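Poly(Beta-D-mannuronate) lyase (Pseudopedobacter saltans, PDB 7O79) probably cleaves the polysaccharide alginate by beta-elimination, acting as a family 6 lyase on its poly(beta-D-mannuronate) chains. Local coordinates at residues A[57-62]-A[80-85]; A[89-94]-A[103-108]; A[197-202]-A[222-227]; A[246-251]-A[269-274]. All coordinates share one frame; numbering follows the deposited sequence.

How the contacts relate
All four contacts lie along one right-handed parallel beta-helix and follow one another in series from contact 1 to contact 4. Contacts 1, 3 and 4 each join parallel strands of successive coils; contact 2 instead crosses the interior, from the corner of strand 89-93 to strand 99-106. Contacts 1 and 2 have centres 10 Å apart and touch, since Phe80 pairs with Ala104 and Val106 in the next strand. Contacts 3 and 4 are likewise 10 Å apart, with strands 219-226 and 241-248 as neighbours. Contacts 1 and 4 are 35 Å apart between centres, so coil-on-coil strand pairing recurs from contact 1 to contact 4 along the solenoid.

Contact 1: A[57-62]-A[80-85]; sequences KVMLSG and FKDGSL
Leu60 and Phe80 pair across two parallel strands, 58-62 and 73-83, in successive coils near the N-terminal end of the chain. Their side chains lie alongside one another and point the same way into the apolar interior. Leu60 CD1 sits over one face of the Phe80 ring in a CH-pi contact, 4.1 Å from the ring centroid, a place that suits a branched aliphatic group beside a flat aromatic one. Val90 and Ile91 also pack against this ring. The backbone bond from Lys81 N to Leu60 O, 3.2 Å, fixes the pairing. Beyond it the register slips by one residue in a beta bulge, where strand 73-83 turns a corner at Asp82, as the coils of a parallel beta-helix do between their faces. Gly62 N then reaches Asp82 O at 3.1 Å, and Ser84 N meets Gly62 O at 3.1 Å. Glycine fits both sides of the bulge: Gly62 has a positive phi of 62°, and a CB on Gly83 would run into Gly62 O. On the outward face Met59 swings CG to the side opposite its own amide nitrogen (chi1 177°), then bends at the thioether. This brings Met59 CE to 3.6 Å from Lys81 CD, against the aliphatic part of the lysine, while Met59 SD lies 3.4 Å from Asp82 OD2. Ser61 OG turns instead to Glu30 of the preceding coil.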
loop_
_atom_site.group_PDB
_atom_site.type_symbol
_atom_site.label_atom_id
_atom_site.label_comp_id
_atom_site.label_asym_id
_atom_site.label_seq_id
_atom_site.Cartn_x
_atom_site.Cartn_y
_atom_site.Cartn_z
ATOM N N LYS A 57 -8.600 -21.563 -16.384
ATOM C CA LYS A 57 -9.584 -22.033 -17.344
ATOM C C LYS A 57 -11.008 -21.843 -16.857
ATOM O O LYS A 57 -11.945 -22.320 -17.506
ATOM C CB LYS A 57 -9.335 -23.505 -17.660
ATOM C CG LYS A 57 -8.060 -23.761 -18.440
ATOM C CD LYS A 57 -7.915 -22.773 -19.592
ATOM C CE LYS A 57 -6.884 -23.276 -20.596
ATOM N NZ LYS A 57 -6.691 -22.348 -21.750
ATOM N N VAL A 58 -11.188 -21.177 -15.724
ATOM C CA VAL A 58 -12.493 -20.902 -15.148
ATOM C C VAL A 58 -12.653 -19.392 -15.099
ATOM O O VAL A 58 -11.897 -18.717 -14.391
ATOM C CB VAL A 58 -12.619 -21.499 -13.740
ATOM C CG1 VAL A 58 -13.797 -20.889 -13.011
ATOM C CG2 VAL A 58 -12.730 -23.024 -13.812
ATOM N N MET A 59 -13.626 -18.851 -15.839
ATOM C CA MET A 59 -13.767 -17.400 -15.936
ATOM C C MET A 59 -15.099 -16.990 -15.316
ATOM O O MET A 59 -16.172 -17.351 -15.818
ATOM C CB MET A 59 -13.637 -16.911 -17.380
ATOM C CG MET A 59 -13.848 -15.400 -17.532
ATOM S SD MET A 59 -14.204 -14.827 -19.198
ATOM C CE MET A 59 -12.608 -14.937 -19.965
ATOM N N LEU A 60 -15.018 -16.248 -14.216
ATOM C CA LEU A 60 -16.181 -15.731 -13.515
ATOM C C LEU A 60 -16.520 -14.357 -14.087
ATOM O O LEU A 60 -15.715 -13.426 -13.987
ATOM C CB LEU A 60 -15.895 -15.665 -12.013
ATOM C CG LEU A 60 -15.962 -17.039 -11.334
ATOM C CD1 LEU A 60 -15.049 -17.149 -10.140
ATOM C CD2 LEU A 60 -17.402 -17.302 -10.915
ATOM N N SER A 61 -17.705 -14.233 -14.687
ATOM C CA SER A 61 -18.078 -13.081 -15.505
ATOM C C SER A 61 -19.397 -12.493 -15.003
ATOM O O SER A 61 -19.987 -12.973 -14.026
ATOM C CB SER A 61 -18.176 -13.495 -16.976
ATOM O OG SER A 61 -19.202 -14.465 -17.126
ATOM N N GLY A 62 -19.868 -11.445 -15.681
ATOM C CA GLY A 62 -21.068 -10.776 -15.199
ATOM C C GLY A 62 -20.801 -10.217 -13.816
ATOM O O GLY A 62 -19.670 -9.881 -13.473
ATOM N N PHE A 80 -11.331 -13.583 -12.922
ATOM C CA PHE A 80 -12.469 -12.673 -12.976
ATOM C C PHE A 80 -12.274 -11.751 -14.172
ATOM O O PHE A 80 -11.303 -10.984 -14.223
ATOM C CB PHE A 80 -12.602 -11.862 -11.688
ATOM C CG PHE A 80 -13.041 -12.674 -10.510
ATOM C CD1 PHE A 80 -12.129 -13.449 -9.811
ATOM C CD2 PHE A 80 -14.360 -12.677 -10.107
ATOM C CE1 PHE A 80 -12.521 -14.204 -8.722
ATOM C CE2 PHE A 80 -14.764 -13.437 -9.010
ATOM C CZ PHE A 80 -13.834 -14.198 -8.321
ATOM N N LYS A 81 -13.185 -11.838 -15.137
ATOM C CA LYS A 81 -12.996 -11.176 -16.420
ATOM C C LYS A 81 -14.342 -11.132 -17.128
ATOM O O LYS A 81 -15.218 -11.962 -16.865
ATOM C CB LYS A 81 -11.935 -11.910 -17.255
ATOM C CG LYS A 81 -11.598 -11.308 -18.626
ATOM C CD LYS A 81 -10.461 -12.101 -19.257
ATOM C CE LYS A 81 -10.164 -11.696 -20.695
ATOM N NZ LYS A 81 -9.635 -10.319 -20.845
ATOM N N ASP A 82 -14.517 -10.129 -17.987
ATOM C CA ASP A 82 -15.786 -9.925 -18.693
ATOM C C ASP A 82 -16.939 -9.731 -17.716
ATOM O O ASP A 82 -18.026 -10.290 -17.884
ATOM C CB ASP A 82 -16.075 -11.074 -19.658
ATOM C CG ASP A 82 -14.994 -11.231 -20.711
ATOM O OD1 ASP A 82 -14.208 -10.275 -20.887
ATOM O OD2 ASP A 82 -14.930 -12.296 -21.371
ATOM N N GLY A 83 -16.706 -8.928 -16.685
ATOM C CA GLY A 83 -17.708 -8.748 -15.655
ATOM C C GLY A 83 -17.444 -7.464 -14.913
ATOM O O GLY A 83 -16.458 -6.771 -15.164
ATOM N N SER A 84 -18.344 -7.140 -13.996
ATOM C CA SER A 84 -18.198 -5.925 -13.206
ATOM C C SER A 84 -19.175 -6.035 -12.052
ATOM O O SER A 84 -19.947 -6.988 -11.967
ATOM C CB SER A 84 -18.458 -4.663 -14.030
ATOM O OG SER A 84 -19.810 -4.603 -14.435
ATOM N N LEU A 85 -19.134 -5.059 -11.159
ATOM C CA LEU A 85 -20.015 -5.010 -10.012
ATOM C C LEU A 85 -20.608 -3.618 -9.937
ATOM O O LEU A 85 -20.257 -2.721 -10.709
ATOM C CB LEU A 85 -19.277 -5.334 -8.703
ATOM C CG LEU A 85 -18.510 -6.655 -8.635
ATOM C CD1 LEU A 85 -17.731 -6.725 -7.315
ATOM C CD2 LEU A 85 -19.441 -7.871 -8.809
#

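Contact 2: A[89-94]-A[103-108]; sequences SVIQFN and TAIVDF
The Phe108 ring is met obliquely by Val90, whose CG2 methyl comes to 3.6 Å from Phe108 CD2 and lies nearly as close to CE2. Backbone atoms of Gly83 and Lys81 in the previous coil also pack against this ring. Phe108 reaches inward because its CG stands anti to the backbone N (chi1 -155°), just beyond the end of strand 104-106. The two branches of Val90 divide the work. While CG2 takes the aromatic ring, Val90 CG1 touches Ile105 CD1 at 3.9 Å. That same Ile105 methyl, at the end of an extended side chain, lies 3.9 Å from Ile91 CD1, so one terminal methyl serves two neighbours. Ile105 points against the direction of Val90 and Ile91, and their ends overlap, as expected of side chains that enter a core from facing walls. The closest pair of alpha carbons, Val90 CA and Ile105 CA, is 8.7 Å apart, and the joint is made by side chains. Branched aliphatic side chains suit Val90, Ile91 and Ile105, which are buried and meet chiefly through methyls here. Farther along, Phe93 stacks with Phe68 and Phe122, its counterparts in adjacent coils, and Ser89 OG bonds Ile91 O at 2.7 Å across the corner. Apolar side chains meeting between different faces of successive coils, with like residues stacked along the axis, are typical of the interior of a parallel beta-helix.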
loop_
_atom_site.group_PDB
_atom_site.type_symbol
_atom_site.label_atom_id
_atom_site.label_comp_id
_atom_site.label_asym_id
_atom_site.label_seq_id
_atom_site.Cartn_x
_atom_site.Cartn_y
_atom_site.Cartn_z
ATOM N N SER A 89 -16.832 -5.286 -3.236
ATOM C CA SER A 89 -15.495 -5.727 -3.613
ATOM C C SER A 89 -15.612 -7.006 -4.426
ATOM O O SER A 89 -16.511 -7.825 -4.198
ATOM C CB SER A 89 -14.601 -5.963 -2.383
ATOM O OG SER A 89 -13.304 -6.416 -2.777
ATOM N N VAL A 90 -14.708 -7.182 -5.387
ATOM C CA VAL A 90 -14.746 -8.417 -6.171
ATOM C C VAL A 90 -14.429 -9.617 -5.283
ATOM O O VAL A 90 -15.115 -10.645 -5.324
ATOM C CB VAL A 90 -13.782 -8.325 -7.364
ATOM C CG1 VAL A 90 -13.685 -9.647 -8.074
ATOM C CG2 VAL A 90 -14.238 -7.225 -8.320
ATOM N N ILE A 91 -13.389 -9.506 -4.470
ATOM C CA ILE A 91 -12.981 -10.563 -3.554
ATOM C C ILE A 91 -12.982 -9.984 -2.148
ATOM O O ILE A 91 -12.510 -8.858 -1.936
ATOM C CB ILE A 91 -11.589 -11.112 -3.928
ATOM C CG1 ILE A 91 -11.678 -11.909 -5.230
ATOM C CG2 ILE A 91 -11.057 -12.005 -2.800
ATOM C CD1 ILE A 91 -10.376 -12.077 -5.928
ATOM N N GLN A 92 -13.495 -10.739 -1.181
ATOM C CA GLN A 92 -13.586 -10.214 0.174
ATOM C C GLN A 92 -13.211 -11.269 1.208
ATOM O O GLN A 92 -13.761 -12.376 1.204
ATOM C CB GLN A 92 -14.986 -9.653 0.445
ATOM C CG GLN A 92 -15.061 -8.843 1.727
ATOM C CD GLN A 92 -16.213 -7.847 1.747
ATOM O OE1 GLN A 92 -16.640 -7.343 0.703
ATOM N NE2 GLN A 92 -16.740 -7.581 2.940
ATOM N N PHE A 93 -12.258 -10.920 2.086
ATOM C CA PHE A 93 -11.835 -11.780 3.197
ATOM C C PHE A 93 -12.628 -11.352 4.425
ATOM O O PHE A 93 -12.283 -10.362 5.074
ATOM C CB PHE A 93 -10.335 -11.654 3.466
ATOM C CG PHE A 93 -9.441 -12.234 2.375
ATOM C CD1 PHE A 93 -9.104 -11.480 1.258
ATOM C CD2 PHE A 93 -8.912 -13.519 2.493
ATOM C CE1 PHE A 93 -8.277 -12.001 0.257
ATOM C CE2 PHE A 93 -8.072 -14.050 1.495
ATOM C CZ PHE A 93 -7.748 -13.294 0.387
ATOM N N ASN A 94 -13.679 -12.105 4.764
ATOM C CA ASN A 94 -14.533 -11.774 5.903
ATOM C C ASN A 94 -14.252 -12.621 7.137
ATOM O O ASN A 94 -14.987 -12.513 8.120
ATOM C CB ASN A 94 -16.015 -11.916 5.539
ATOM C CG ASN A 94 -16.491 -10.811 4.629
ATOM O OD1 ASN A 94 -16.215 -9.637 4.878
ATOM N ND2 ASN A 94 -17.227 -11.179 3.575
ATOM N N THR A 103 -4.829 -16.484 -8.750
ATOM C CA THR A 103 -6.053 -15.882 -9.263
ATOM C C THR A 103 -5.745 -14.547 -9.930
ATOM O O THR A 103 -4.853 -13.821 -9.495
ATOM C CB THR A 103 -7.065 -15.706 -8.116
ATOM O OG1 THR A 103 -7.422 -17.000 -7.620
ATOM C CG2 THR A 103 -8.331 -14.927 -8.550
ATOM N N ALA A 104 -6.446 -14.244 -11.018
ATOM C CA ALA A 104 -6.275 -12.974 -11.704
ATOM C C ALA A 104 -7.613 -12.260 -11.830
ATOM O O ALA A 104 -8.670 -12.890 -11.876
ATOM C CB ALA A 104 -5.654 -13.150 -13.096
ATOM N N ILE A 105 -7.549 -10.931 -11.842
ATOM C CA ILE A 105 -8.686 -10.072 -12.132
ATOM C C ILE A 105 -8.252 -9.189 -13.287
ATOM O O ILE A 105 -7.233 -8.495 -13.185
ATOM C CB ILE A 105 -9.094 -9.216 -10.924
ATOM C CG1 ILE A 105 -9.471 -10.084 -9.731
ATOM C CG2 ILE A 105 -10.284 -8.352 -11.293
ATOM C CD1 ILE A 105 -9.875 -9.262 -8.513
ATOM N N VAL A 106 -8.999 -9.223 -14.389
ATOM C CA VAL A 106 -8.561 -8.596 -15.637
ATOM C C VAL A 106 -9.664 -7.670 -16.133
ATOM O O VAL A 106 -10.783 -8.123 -16.392
ATOM C CB VAL A 106 -8.199 -9.646 -16.701
ATOM C CG1 VAL A 106 -7.883 -8.989 -18.047
ATOM C CG2 VAL A 106 -7.031 -10.509 -16.235
ATOM N N ASP A 107 -9.348 -6.375 -16.264
ATOM C CA ASP A 107 -10.277 -5.345 -16.747
ATOM C C ASP A 107 -11.717 -5.521 -16.273
ATOM O O ASP A 107 -12.664 -5.310 -17.037
ATOM C CB ASP A 107 -10.260 -5.270 -18.277
ATOM C CG ASP A 107 -8.884 -5.051 -18.827
ATOM O OD1 ASP A 107 -8.126 -4.276 -18.206
ATOM O OD2 ASP A 107 -8.544 -5.652 -19.872
ATOM N N PHE A 108 -11.888 -5.879 -15.001
ATOM C CA PHE A 108 -13.191 -6.209 -14.422
ATOM C C PHE A 108 -13.960 -4.947 -14.023
ATOM O O PHE A 108 -14.395 -4.779 -12.880
ATOM C CB PHE A 108 -12.981 -7.131 -13.231
ATOM C CG PHE A 108 -14.159 -8.007 -12.909
ATOM C CD1 PHE A 108 -14.452 -9.123 -13.674
ATOM C CD2 PHE A 108 -14.950 -7.726 -11.802
ATOM C CE1 PHE A 108 -15.531 -9.947 -13.356
ATOM C CE2 PHE A 108 -16.039 -8.535 -11.468
ATOM C CZ PHE A 108 -16.331 -9.655 -12.252
#

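Contact 3: A[197-202]-A[222-227]; sequences NNLFER and GNTVIS
Asn223 begins at CB, which lies 3.5 Å from Asn198 O and also approaches CE1 of the Phe200 ring. Beyond CG the side chain divides. Asn223 OD1 accepts two hydrogen bonds from a single residue: Asn198 N at 2.8 Å, from above the carbonyl plane, and Asn198 ND2 at 3.0 Å, within it. Asn223 ND2 turns to Ile195 O. The two amides lie side by side, their planes 12° apart, and Asn198 OD1 continues to Cys159 N. Were Asn223 replaced by an alanine, the backbone N-H of Asn198 and one of its amide hydrogens would probably be short of an acceptor in a buried setting, and Ile195 O would lose a donor. Strands 199-201 and 224-226 run parallel, with Phe200 N to Thr224 O at 2.7 Å and Ile226 N to Phe200 O at 2.8 Å. Inside, Phe200 CD1 packs on Val225 CG2 at 3.6 Å; on the other face Leu199 CD1 meets Thr224 CG2 at 3.5 Å. The Arg202 guanidinium lies with one face over Ser227 OG. Asn223 N bonds Asn245 in the next coil, consistent with the asparagine ladder known from parallel beta-helices, where stacked amides meet the polar demands of buried turns.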
loop_
_atom_site.group_PDB
_atom_site.type_symbol
_atom_site.label_atom_id
_atom_site.label_comp_id
_atom_site.label_asym_id
_atom_site.label_seq_id
_atom_site.Cartn_x
_atom_site.Cartn_y
_atom_site.Cartn_z
ATOM N N ASN A 197 7.259 -8.269 -1.547
ATOM C CA ASN A 197 7.718 -8.919 -2.778
ATOM C C ASN A 197 6.644 -8.891 -3.856
ATOM O O ASN A 197 6.396 -9.888 -4.531
ATOM C CB ASN A 197 8.175 -10.370 -2.533
ATOM C CG ASN A 197 9.343 -10.473 -1.584
ATOM O OD1 ASN A 197 10.188 -9.586 -1.525
ATOM N ND2 ASN A 197 9.425 -11.582 -0.866
ATOM N N ASN A 198 6.010 -7.730 -4.038
ATOM C CA ASN A 198 5.089 -7.554 -5.153
ATOM C C ASN A 198 5.744 -6.719 -6.252
ATOM O O ASN A 198 6.674 -5.942 -6.004
ATOM C CB ASN A 198 3.792 -6.876 -4.704
ATOM C CG ASN A 198 3.091 -7.638 -3.612
ATOM O OD1 ASN A 198 2.517 -8.700 -3.850
ATOM N ND2 ASN A 198 3.193 -7.132 -2.384
ATOM N N LEU A 199 5.232 -6.877 -7.467
ATOM C CA LEU A 199 5.661 -6.116 -8.635
ATOM C C LEU A 199 4.553 -5.165 -9.073
ATOM O O LEU A 199 3.428 -5.593 -9.355
ATOM C CB LEU A 199 6.040 -7.052 -9.777
ATOM C CG LEU A 199 6.481 -6.398 -11.088
ATOM C CD1 LEU A 199 7.705 -5.515 -10.910
ATOM C CD2 LEU A 199 6.772 -7.456 -12.140
ATOM N N PHE A 200 4.879 -3.897 -9.227
ATOM C CA PHE A 200 3.956 -2.909 -9.719
ATOM C C PHE A 200 4.513 -2.378 -11.054
ATOM O O PHE A 200 5.647 -1.996 -11.117
ATOM C CB PHE A 200 3.810 -1.734 -8.772
ATOM C CG PHE A 200 3.331 -2.080 -7.402
ATOM C CD1 PHE A 200 4.171 -2.633 -6.470
ATOM C CD2 PHE A 200 2.061 -1.776 -7.022
ATOM C CE1 PHE A 200 3.725 -2.917 -5.209
ATOM C CE2 PHE A 200 1.614 -2.066 -5.768
ATOM C CZ PHE A 200 2.441 -2.636 -4.864
ATOM N N GLU A 201 3.729 -2.408 -12.109
ATOM C CA GLU A 201 4.153 -1.861 -13.374
ATOM C C GLU A 201 3.073 -0.982 -13.957
ATOM O O GLU A 201 2.053 -1.466 -14.330
ATOM C CB GLU A 201 4.496 -2.971 -14.323
ATOM C CG GLU A 201 5.096 -2.516 -15.627
ATOM C CD GLU A 201 6.325 -3.292 -15.962
ATOM O OE1 GLU A 201 6.539 -4.345 -15.347
ATOM O OE2 GLU A 201 7.083 -2.852 -16.843
ATOM N N ARG A 202 3.370 0.284 -14.123
ATOM C CA ARG A 202 2.396 1.261 -14.571
ATOM C C ARG A 202 1.075 1.143 -13.801
ATOM O O ARG A 202 0.029 1.246 -14.358
ATOM C CB ARG A 202 2.218 1.216 -16.085
ATOM C CG ARG A 202 3.412 1.804 -16.789
ATOM C CD ARG A 202 3.691 1.208 -18.146
ATOM N NE ARG A 202 4.643 2.036 -18.877
ATOM C CZ ARG A 202 5.953 1.838 -18.999
ATOM N NH1 ARG A 202 6.566 0.813 -18.467
ATOM N NH2 ARG A 202 6.654 2.692 -19.690
ATOM N N GLY A 222 10.488 -5.228 0.061
ATOM C CA GLY A 222 10.940 -5.979 -1.105
ATOM C C GLY A 222 10.038 -5.920 -2.317
ATOM O O GLY A 222 10.024 -6.864 -3.109
ATOM N N ASN A 223 9.299 -4.834 -2.495
ATOM C CA ASN A 223 8.465 -4.628 -3.670
ATOM C C ASN A 223 9.256 -3.923 -4.773
ATOM O O ASN A 223 10.171 -3.140 -4.506
ATOM C CB ASN A 223 7.249 -3.783 -3.310
ATOM C CG ASN A 223 6.381 -4.443 -2.255
ATOM O OD1 ASN A 223 5.602 -5.358 -2.551
ATOM N ND2 ASN A 223 6.542 -4.010 -1.008
ATOM N N THR A 224 8.859 -4.169 -6.017
ATOM C CA THR A 224 9.452 -3.511 -7.177
ATOM C C THR A 224 8.374 -2.668 -7.847
ATOM O O THR A 224 7.326 -3.196 -8.236
ATOM C CB THR A 224 10.036 -4.551 -8.148
ATOM O OG1 THR A 224 11.174 -5.175 -7.542
ATOM C CG2 THR A 224 10.488 -3.892 -9.443
ATOM N N VAL A 225 8.616 -1.360 -7.955
ATOM C CA VAL A 225 7.645 -0.412 -8.507
ATOM C C VAL A 225 8.253 0.230 -9.748
ATOM O O VAL A 225 9.167 1.057 -9.645
ATOM C CB VAL A 225 7.233 0.662 -7.485
ATOM C CG1 VAL A 225 6.230 1.591 -8.092
ATOM C CG2 VAL A 225 6.662 0.019 -6.209
ATOM N N ILE A 226 7.712 -0.102 -10.918
ATOM C CA ILE A 226 8.310 0.273 -12.195
ATOM C C ILE A 226 7.398 1.276 -12.892
ATOM O O ILE A 226 6.216 0.988 -13.134
ATOM C CB ILE A 226 8.555 -0.955 -13.083
ATOM C CG1 ILE A 226 9.593 -1.879 -12.429
ATOM C CG2 ILE A 226 9.048 -0.520 -14.460
ATOM C CD1 ILE A 226 9.913 -3.120 -13.255
ATOM N N SER A 227 7.933 2.468 -13.163
ATOM C CA SER A 227 7.296 3.463 -14.037
ATOM C C SER A 227 5.857 3.774 -13.620
ATOM O O SER A 227 4.930 3.760 -14.437
ATOM C CB SER A 227 7.346 2.990 -15.495
ATOM O OG SER A 227 6.785 3.953 -16.371
#

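Contact 4: A[246-251]-A[269-274]; sequences FIFGEN and NNYVRD
Asp274 and Tyr271 give up the most surface here, and they meet strand 246-248 and the turn after it in different ways. The backbone of Asp274 accepts a bond from Asn251 N, which lies 2.8 Å from Asp274 O, while its CB rests against Asn251 OD1, an oxygen that also bonds Lys365. A water joins the carboxylate to the facing chain: it donates to Asp274 OD2 at 2.7 Å and accepts from Glu250 N at 2.9 Å. Gly249 suits the same turn because a CB there would collide with Asp274 O. Phe246 CD1 comes to 3.7 Å from Tyr271 CB, and Phe248 CE1 to 3.8 Å from Tyr271 CE2, the Phe248 and Tyr271 planes inclined at 52°. Such rows on paired parallel strands belong to the coil-on-coil stacking of a parallel beta-helix, and Asn270 extends the asparagine row by bonding Asn245 and Asn323. Inside, Ile247 CD1 lies alongside Val272 CG2, two beta-branched residues suited to strands. Arg273 holds the carboxylate of Asp274 side-on, with NE 2.7 Å from OD2 and NH2 2.9 Å from OD1. Its CG lies between the backbone N and carbonyl carbon (chi1 63°), placing CG and CD beside Phe248 CD1. With an alanine in place of Arg273, the Asp274 carboxylate, left with Asn327 but no charged mate, would probably be freer to turn, and Phe248 CD1 would lose its aliphatic cover.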
loop_
_atom_site.group_PDB
_atom_site.type_symbol
_atom_site.label_atom_id
_atom_site.label_comp_id
_atom_site.label_asym_id
_atom_site.label_seq_id
_atom_site.Cartn_x
_atom_site.Cartn_y
_atom_site.Cartn_z
ATOM N N PHE A 246 12.341 -1.431 -4.468
ATOM C CA PHE A 246 12.988 -0.902 -5.660
ATOM C C PHE A 246 11.975 -0.047 -6.396
ATOM O O PHE A 246 10.918 -0.541 -6.795
ATOM C CB PHE A 246 13.488 -2.012 -6.578
ATOM C CG PHE A 246 14.643 -2.798 -6.027
ATOM C CD1 PHE A 246 15.949 -2.429 -6.316
ATOM C CD2 PHE A 246 14.424 -3.948 -5.276
ATOM C CE1 PHE A 246 17.019 -3.165 -5.833
ATOM C CE2 PHE A 246 15.501 -4.689 -4.787
ATOM C CZ PHE A 246 16.794 -4.292 -5.079
ATOM N N ILE A 247 12.291 1.222 -6.586
ATOM C CA ILE A 247 11.417 2.112 -7.334
ATOM C C ILE A 247 12.206 2.554 -8.563
ATOM O O ILE A 247 13.127 3.369 -8.466
ATOM C CB ILE A 247 10.928 3.293 -6.484
ATOM C CG1 ILE A 247 10.188 2.747 -5.256
ATOM C CG2 ILE A 247 10.002 4.213 -7.285
ATOM C CD1 ILE A 247 9.635 3.809 -4.339
ATOM N N PHE A 248 11.864 1.978 -9.721
ATOM C CA PHE A 248 12.476 2.312 -11.008
ATOM C C PHE A 248 11.473 3.176 -11.760
ATOM O O PHE A 248 10.617 2.673 -12.483
ATOM C CB PHE A 248 12.826 1.062 -11.811
ATOM C CG PHE A 248 13.818 0.158 -11.142
ATOM C CD1 PHE A 248 15.166 0.467 -11.139
ATOM C CD2 PHE A 248 13.407 -1.026 -10.550
ATOM C CE1 PHE A 248 16.092 -0.364 -10.520
ATOM C CE2 PHE A 248 14.334 -1.870 -9.937
ATOM C CZ PHE A 248 15.683 -1.534 -9.930
ATOM N N GLY A 249 11.590 4.495 -11.601
ATOM C CA GLY A 249 10.609 5.391 -12.190
ATOM C C GLY A 249 10.653 5.476 -13.704
ATOM O O GLY A 249 9.660 5.875 -14.313
ATOM N N GLU A 250 11.773 5.118 -14.327
ATOM C CA GLU A 250 11.915 5.242 -15.775
ATOM C C GLU A 250 11.448 6.622 -16.244
ATOM O O GLU A 250 10.820 6.766 -17.292
ATOM C CB GLU A 250 11.158 4.126 -16.495
ATOM C CG GLU A 250 11.751 2.749 -16.258
ATOM C CD GLU A 250 10.979 1.648 -16.968
ATOM O OE1 GLU A 250 11.343 0.457 -16.806
ATOM O OE2 GLU A 250 10.016 1.972 -17.698
ATOM N N ASN A 251 11.733 7.636 -15.419
ATOM C CA ASN A 251 11.338 9.025 -15.651
ATOM C C ASN A 251 9.858 9.169 -15.972
ATOM O O ASN A 251 9.455 10.059 -16.719
ATOM C CB ASN A 251 12.201 9.652 -16.738
ATOM C CG ASN A 251 13.642 9.710 -16.327
ATOM O OD1 ASN A 251 13.951 10.023 -15.173
ATOM N ND2 ASN A 251 14.534 9.359 -17.238
ATOM N N ASN A 269 17.267 0.603 3.279
ATOM C CA ASN A 269 17.650 -0.269 2.166
ATOM C C ASN A 269 16.712 -0.169 0.970
ATOM O O ASN A 269 16.528 -1.149 0.240
ATOM C CB ASN A 269 17.776 -1.724 2.625
ATOM C CG ASN A 269 18.953 -1.925 3.564
ATOM O OD1 ASN A 269 20.052 -1.443 3.288
ATOM N ND2 ASN A 269 18.727 -2.616 4.677
ATOM N N ASN A 270 16.149 1.013 0.727
ATOM C CA ASN A 270 15.340 1.253 -0.464
ATOM C C ASN A 270 16.186 1.840 -1.592
ATOM O O ASN A 270 17.046 2.691 -1.365
ATOM C CB ASN A 270 14.164 2.186 -0.142
ATOM C CG ASN A 270 13.277 1.623 0.972
ATOM O OD1 ASN A 270 12.552 0.653 0.757
ATOM N ND2 ASN A 270 13.374 2.194 2.166
ATOM N N TYR A 271 15.921 1.388 -2.811
ATOM C CA TYR A 271 16.605 1.872 -4.008
ATOM C C TYR A 271 15.605 2.597 -4.904
ATOM O O TYR A 271 14.707 1.966 -5.474
ATOM C CB TYR A 271 17.252 0.710 -4.744
ATOM C CG TYR A 271 18.136 1.124 -5.895
ATOM C CD1 TYR A 271 19.481 1.390 -5.684
ATOM C CD2 TYR A 271 17.649 1.188 -7.190
ATOM C CE1 TYR A 271 20.310 1.744 -6.713
ATOM C CE2 TYR A 271 18.478 1.542 -8.241
ATOM C CZ TYR A 271 19.810 1.825 -7.987
ATOM O OH TYR A 271 20.661 2.177 -8.996
ATOM N N VAL A 272 15.763 3.912 -5.036
ATOM C CA VAL A 272 14.861 4.755 -5.819
ATOM C C VAL A 272 15.681 5.447 -6.897
ATOM O O VAL A 272 16.716 6.058 -6.597
ATOM C CB VAL A 272 14.143 5.795 -4.935
ATOM C CG1 VAL A 272 13.207 6.665 -5.765
ATOM C CG2 VAL A 272 13.381 5.091 -3.808
ATOM N N ARG A 273 15.220 5.368 -8.147
ATOM C CA ARG A 273 15.942 6.065 -9.194
ATOM C C ARG A 273 15.018 6.450 -10.340
ATOM O O ARG A 273 14.014 5.786 -10.609
ATOM C CB ARG A 273 17.131 5.233 -9.687
ATOM C CG ARG A 273 16.779 3.908 -10.337
ATOM C CD ARG A 273 17.934 3.437 -11.230
ATOM N NE ARG A 273 18.364 4.516 -12.111
ATOM C CZ ARG A 273 19.582 5.056 -12.145
ATOM N NH1 ARG A 273 20.541 4.619 -11.333
ATOM N NH2 ARG A 273 19.835 6.051 -13.004
ATOM N N ASP A 274 15.365 7.567 -10.987
ATOM C CA ASP A 274 14.680 8.044 -12.196
ATOM C C ASP A 274 13.209 8.314 -11.910
ATOM O O ASP A 274 12.323 7.976 -12.698
ATOM C CB ASP A 274 14.826 7.074 -13.375
ATOM C CG ASP A 274 16.235 6.499 -13.514
ATOM O OD1 ASP A 274 17.208 7.268 -13.459
ATOM O OD2 ASP A 274 16.371 5.276 -13.732
HETATM O O HOH W 1 14.201 3.672 -13.576
#